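Local atomic coordinates of putative polyphosphate kinase 2 (Pseudomonas aeruginosa PAO1, PDB entry 3CZP), a protein that transfers a phosphate from inorganic polyphosphate to AMP to make ADP, with magnesium as cofactor, and converts GMP to GDP less efficiently. Residues R41-I46 and E145-F150; A285-L290 and D322-R327. All blocks are in the same frame, centred on the assembly; numbering follows the deposited sequence.

The two contacts belong to the two fused PPK2 domains of one chain, each built round a parallel five-stranded sheet of strand order 2-3-1-4-5. Contact 1 comes first in sequence and joins the central strand, 44-50, to its neighbour 148-155 in the N-terminal sheet. Contact 2 follows in the C-terminal domain, where helix 273-292 meets the loop between helix 313-321 and strand 330-333. Their centres lie about 43 Å apart, on opposite sides of the chain's centre, and their nearest atoms are about 31 Å apart. The N-terminal domain seems inactive and may serve dimerisation; in keeping with that, the second subunit reaches contact 2 with residues of its N-terminal domain.

Contact 1: R41-I46 and E145-F150; sequences RFPVII and EGALLF
V44, I45 and I46 run beside L148, L149 and F150 as neighbouring parallel strands, the first of them central in the N-terminal PPK2 domain's sheet, a P-loop NTPase-type arrangement of order 2-3-1-4-5. The axes of the short strand segments approach to 4.8 Å and make an angle of 12°.

Three backbone hydrogen bonds stitch the pair. L148 N donates to P43 O, a 3.0 Å bond; I45 N donates to L148 O at 2.9 Å; and F150 N reaches I45 O at 2.8 Å. A proline suits position 43, where its carbonyl accepts and no N-H is asked for by this partner. Just before the strands, a water donates to both R41 O and E145 O.

G146 ends helix 125-144 in a Schellman motif; at its backbone angles, with positive phi, a CB would be jammed against the carbonyl oxygen of E145, so glycine fits. The bend brings G146 O close to F42 CB, 3.2 Å away.

Apolar side chains fill both faces. On the one bearing V44, L148 and F150, the F42 side chain lies alongside L148, with CE1 4.0 Å from L148 CB. The ring reaches there because CG sits between the backbone N and carbonyl carbon (chi1 62°). Helix 218-238 packs over this face, on F42, I46, L148 and F150. On the other face, beneath helix 125-144, the compact A147 methyl meets P43 CG, and branched I45, well suited to a strand, sets its CG2 against L149 CD1 at 3.8 Å. V44 holds CG1 anti to the backbone N (chi1 178°), which places that methyl at the edge of the F150 ring, 4.0 Å from CE2.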
loop_
_atom_site.group_PDB
_atom_site.type_symbol
_atom_site.label_atom_id
_atom_site.label_comp_id
_atom_site.label_asym_id
_atom_site.label_seq_id
_atom_site.Cartn_x
_atom_site.Cartn_y
_atom_site.Cartn_z
ATOM N N ARG A 41 18.635 7.408 -4.549
ATOM C CA ARG A 41 18.812 8.481 -3.609
ATOM C C ARG A 41 17.685 9.506 -3.653
ATOM O O ARG A 41 17.469 10.201 -2.689
ATOM C CB ARG A 41 20.246 9.077 -3.815
ATOM C CG ARG A 41 20.549 10.303 -3.078
ATOM C CD ARG A 41 22.006 10.619 -3.308
ATOM N NE ARG A 41 22.314 10.975 -4.692
ATOM C CZ ARG A 41 22.551 12.213 -5.110
ATOM N NH1 ARG A 41 22.506 13.239 -4.245
ATOM N NH2 ARG A 41 22.854 12.450 -6.384
ATOM N N PHE A 42 16.925 9.543 -4.758
ATOM C CA PHE A 42 15.897 10.501 -4.883
ATOM C C PHE A 42 14.935 10.080 -5.998
ATOM O O PHE A 42 15.298 9.323 -6.902
ATOM C CB PHE A 42 16.461 11.934 -5.141
ATOM C CG PHE A 42 17.250 12.056 -6.428
ATOM C CD1 PHE A 42 16.616 12.358 -7.623
ATOM C CD2 PHE A 42 18.638 11.886 -6.436
ATOM C CE1 PHE A 42 17.343 12.485 -8.854
ATOM C CE2 PHE A 42 19.360 11.990 -7.672
ATOM C CZ PHE A 42 18.680 12.269 -8.889
ATOM N N PRO A 43 13.711 10.531 -5.899
ATOM C CA PRO A 43 12.695 10.315 -6.904
ATOM C C PRO A 43 12.725 11.346 -7.985
ATOM O O PRO A 43 13.169 12.476 -7.755
ATOM C CB PRO A 43 11.408 10.493 -6.107
ATOM C CG PRO A 43 11.694 11.487 -5.135
ATOM C CD PRO A 43 13.145 11.205 -4.726
ATOM N N VAL A 44 12.179 10.982 -9.143
ATOM C CA VAL A 44 11.920 11.936 -10.184
ATOM C C VAL A 44 10.426 12.035 -10.454
ATOM O O VAL A 44 9.779 11.050 -10.622
ATOM C CB VAL A 44 12.664 11.571 -11.479
ATOM C CG1 VAL A 44 12.322 12.601 -12.608
ATOM C CG2 VAL A 44 14.106 11.582 -11.201
ATOM N N ILE A 45 9.891 13.261 -10.395
ATOM C CA ILE A 45 8.493 13.476 -10.670
ATOM C C ILE A 45 8.344 14.451 -11.819
ATOM O O ILE A 45 8.952 15.529 -11.808
ATOM C CB ILE A 45 7.730 14.040 -9.417
ATOM C CG1 ILE A 45 7.959 13.098 -8.247
ATOM C CG2 ILE A 45 6.171 14.358 -9.799
ATOM C CD1 ILE A 45 7.570 13.707 -6.835
ATOM N N ILE A 46 7.522 14.073 -12.779
ATOM C CA ILE A 46 7.266 14.865 -13.969
ATOM C C ILE A 46 5.765 15.136 -14.091
ATOM O O ILE A 46 4.992 14.232 -14.175
ATOM C CB ILE A 46 7.767 14.140 -15.270
ATOM C CG1 ILE A 46 9.270 13.735 -15.170
ATOM C CG2 ILE A 46 7.433 14.954 -16.498
ATOM C CD1 ILE A 46 9.736 12.708 -16.305
ATOM N N GLU A 145 12.814 17.453 0.587
ATOM C CA GLU A 145 13.072 16.031 0.862
ATOM C C GLU A 145 13.972 15.292 -0.161
ATOM O O GLU A 145 14.469 14.207 0.108
ATOM C CB GLU A 145 11.699 15.315 0.971
ATOM C CG GLU A 145 10.905 15.681 2.232
ATOM C CD GLU A 145 11.415 15.006 3.506
ATOM O OE1 GLU A 145 11.627 13.756 3.507
ATOM O OE2 GLU A 145 11.610 15.702 4.529
ATOM N N GLY A 146 14.149 15.866 -1.350
ATOM C CA GLY A 146 15.128 15.422 -2.309
ATOM C C GLY A 146 14.592 15.212 -3.695
ATOM O O GLY A 146 15.368 14.889 -4.604
ATOM N N ALA A 147 13.281 15.368 -3.887
ATOM C CA ALA A 147 12.716 15.112 -5.203
ATOM C C ALA A 147 13.299 16.031 -6.257
ATOM O O ALA A 147 13.508 17.237 -6.020
ATOM C CB ALA A 147 11.124 15.267 -5.212
ATOM N N LEU A 148 13.458 15.447 -7.455
ATOM C CA LEU A 148 13.663 16.171 -8.688
ATOM C C LEU A 148 12.343 16.291 -9.452
ATOM O O LEU A 148 11.821 15.327 -9.986
ATOM C CB LEU A 148 14.734 15.475 -9.542
ATOM C CG LEU A 148 15.108 16.128 -10.875
ATOM C CD1 LEU A 148 15.788 17.488 -10.674
ATOM C CD2 LEU A 148 15.965 15.145 -11.738
ATOM N N LEU A 149 11.846 17.525 -9.514
ATOM C CA LEU A 149 10.506 17.828 -9.942
ATOM C C LEU A 149 10.539 18.671 -11.197
ATOM O O LEU A 149 11.025 19.823 -11.214
ATOM C CB LEU A 149 9.768 18.594 -8.847
ATOM C CG LEU A 149 8.367 19.090 -9.251
ATOM C CD1 LEU A 149 7.435 17.924 -9.611
ATOM C CD2 LEU A 149 7.744 19.883 -8.141
ATOM N N PHE A 150 10.057 18.100 -12.271
ATOM C CA PHE A 150 9.893 18.807 -13.532
ATOM C C PHE A 150 8.415 19.144 -13.739
ATOM O O PHE A 150 7.558 18.286 -13.502
ATOM C CB PHE A 150 10.323 17.891 -14.684
ATOM C CG PHE A 150 11.782 17.553 -14.695
ATOM C CD1 PHE A 150 12.701 18.372 -15.396
ATOM C CD2 PHE A 150 12.250 16.381 -14.098
ATOM C CE1 PHE A 150 14.039 18.024 -15.450
ATOM C CE2 PHE A 150 13.585 16.070 -14.131
ATOM C CZ PHE A 150 14.478 16.887 -14.797
HETATM O O HOH W 1 14.867 11.923 -1.797
#

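Contact 2: A285-L290 and D322-R327; sequences ARLAGL and DALDPR
L287 and A288, on one side of helix 273-292, pack against A323 and L324 without a single hydrogen bond between the segments. The two leucine side chains meet at about a right angle, L324 CD2 lying 4.1 Å from L287 CG. L287 extends with CG anti to the backbone N (chi1 177°), and its CD2 touches the A323 methyl, also at 4.1 Å. Small residues let the backbones come close: A288 CB rests 3.8 Å from A323 O, and L324 CD2 comes within 3.9 Å of A288 CA.

This is the second PPK2 domain, of P-loop NTPase type, and the contact lays the helix that precedes its first strand, 300-307, against the loop leading from helix 313-321 to strand 330-333. Buried L287 also packs on N487 and I490 of helix 475-496, so this leucine joins three parts of the fold.

Polar bonds shape the loop beyond. D325 OD1 accepts from R327 N at 2.8 Å, forming an Asx turn round P326, whose fixed phi suits the start of a 3-10 segment. The same carboxylate is gripped side-on by the guanidinium: R327 NE meets OD1, and R327 NH2 makes a salt bridge to D325 OD2 at 2.8 Å. The two bonds limit the guanidinium's rotation, though its nitrogens lie somewhat out of the carboxylate plane; R327 also makes a cation-pi contact with F107 of the second subunit.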
loop_
_atom_site.group_PDB
_atom_site.type_symbol
_atom_site.label_atom_id
_atom_site.label_comp_id
_atom_site.label_asym_id
_atom_site.label_seq_id
_atom_site.Cartn_x
_atom_site.Cartn_y
_atom_site.Cartn_z
ATOM N N ALA A 285 -18.956 6.505 27.856
ATOM C CA ALA A 285 -20.336 6.535 27.297
ATOM C C ALA A 285 -20.548 7.708 26.337
ATOM O O ALA A 285 -21.245 7.586 25.296
ATOM C CB ALA A 285 -21.376 6.586 28.448
ATOM N N ARG A 286 -19.962 8.856 26.694
ATOM C CA ARG A 286 -20.110 10.086 25.907
ATOM C C ARG A 286 -19.395 9.872 24.584
ATOM O O ARG A 286 -19.954 10.154 23.534
ATOM C CB ARG A 286 -19.506 11.275 26.666
ATOM C CG ARG A 286 -19.754 12.635 26.043
ATOM C CD ARG A 286 -19.150 13.693 26.913
ATOM N NE ARG A 286 -18.937 14.961 26.220
ATOM C CZ ARG A 286 -18.007 15.846 26.568
ATOM N NH1 ARG A 286 -17.168 15.597 27.568
ATOM N NH2 ARG A 286 -17.881 16.976 25.898
ATOM N N LEU A 287 -18.184 9.319 24.635
ATOM C CA LEU A 287 -17.434 9.010 23.398
ATOM C C LEU A 287 -18.185 8.007 22.537
ATOM O O LEU A 287 -18.317 8.231 21.357
ATOM C CB LEU A 287 -16.015 8.485 23.664
ATOM C CG LEU A 287 -15.224 8.071 22.386
ATOM C CD1 LEU A 287 -15.016 9.274 21.484
ATOM C CD2 LEU A 287 -13.913 7.457 22.718
ATOM N N ALA A 288 -18.689 6.920 23.116
ATOM C CA ALA A 288 -19.409 5.929 22.335
ATOM C C ALA A 288 -20.595 6.598 21.614
ATOM O O ALA A 288 -20.901 6.305 20.450
ATOM C CB ALA A 288 -19.892 4.828 23.238
ATOM N N GLY A 289 -21.270 7.511 22.301
ATOM C CA GLY A 289 -22.473 8.107 21.729
ATOM C C GLY A 289 -22.133 9.086 20.635
ATOM O O GLY A 289 -22.841 9.187 19.639
ATOM N N LEU A 290 -21.024 9.808 20.799
ATOM C CA LEU A 290 -20.592 10.816 19.811
ATOM C C LEU A 290 -20.155 10.184 18.517
ATOM O O LEU A 290 -20.366 10.770 17.453
ATOM C CB LEU A 290 -19.472 11.692 20.367
ATOM C CG LEU A 290 -19.908 12.723 21.423
ATOM C CD1 LEU A 290 -18.707 13.202 22.208
ATOM C CD2 LEU A 290 -20.622 13.890 20.775
ATOM N N ASP A 322 -11.436 1.090 25.131
ATOM C CA ASP A 322 -12.393 0.382 26.016
ATOM C C ASP A 322 -13.808 0.879 25.828
ATOM O O ASP A 322 -14.762 0.140 26.040
ATOM C CB ASP A 322 -11.992 0.571 27.488
ATOM C CG ASP A 322 -10.889 -0.409 27.976
ATOM O OD1 ASP A 322 -10.445 -1.321 27.239
ATOM O OD2 ASP A 322 -10.487 -0.277 29.166
ATOM N N ALA A 323 -13.936 2.153 25.448
ATOM C CA ALA A 323 -15.204 2.784 25.139
ATOM C C ALA A 323 -15.873 2.265 23.843
ATOM O O ALA A 323 -17.077 2.375 23.680
ATOM C CB ALA A 323 -15.004 4.323 25.042
ATOM N N LEU A 324 -15.100 1.702 22.922
ATOM C CA LEU A 324 -15.621 1.367 21.598
ATOM C C LEU A 324 -15.430 -0.090 21.165
ATOM O O LEU A 324 -14.757 -0.874 21.822
ATOM C CB LEU A 324 -14.970 2.275 20.555
ATOM C CG LEU A 324 -14.917 3.782 20.782
ATOM C CD1 LEU A 324 -13.792 4.362 19.941
ATOM C CD2 LEU A 324 -16.237 4.496 20.541
ATOM N N ASP A 325 -16.039 -0.440 20.041
ATOM C CA ASP A 325 -15.829 -1.742 19.416
ATOM C C ASP A 325 -14.514 -1.650 18.601
ATOM O O ASP A 325 -14.183 -0.592 18.088
ATOM C CB ASP A 325 -17.051 -2.091 18.548
ATOM C CG ASP A 325 -16.948 -3.461 17.901
ATOM O OD1 ASP A 325 -16.079 -3.661 17.021
ATOM O OD2 ASP A 325 -17.763 -4.337 18.245
ATOM N N PRO A 326 -13.722 -2.731 18.544
ATOM C CA PRO A 326 -12.478 -2.610 17.762
ATOM C C PRO A 326 -12.628 -2.372 16.269
ATOM O O PRO A 326 -11.712 -1.920 15.653
ATOM C CB PRO A 326 -11.747 -3.936 18.043
ATOM C CG PRO A 326 -12.377 -4.461 19.218
ATOM C CD PRO A 326 -13.800 -4.036 19.204
ATOM N N ARG A 327 -13.760 -2.698 15.677
ATOM C CA ARG A 327 -14.040 -2.337 14.279
ATOM C C ARG A 327 -14.179 -0.842 14.081
ATOM O O ARG A 327 -14.184 -0.386 12.954
ATOM C CB ARG A 327 -15.314 -3.049 13.778
ATOM C CG ARG A 327 -15.114 -4.569 13.666
ATOM C CD ARG A 327 -16.409 -5.314 13.534
ATOM N NE ARG A 327 -17.114 -5.357 14.809
ATOM C CZ ARG A 327 -18.181 -6.114 15.053
ATOM N NH1 ARG A 327 -18.662 -6.911 14.102
ATOM N NH2 ARG A 327 -18.767 -6.090 16.252
#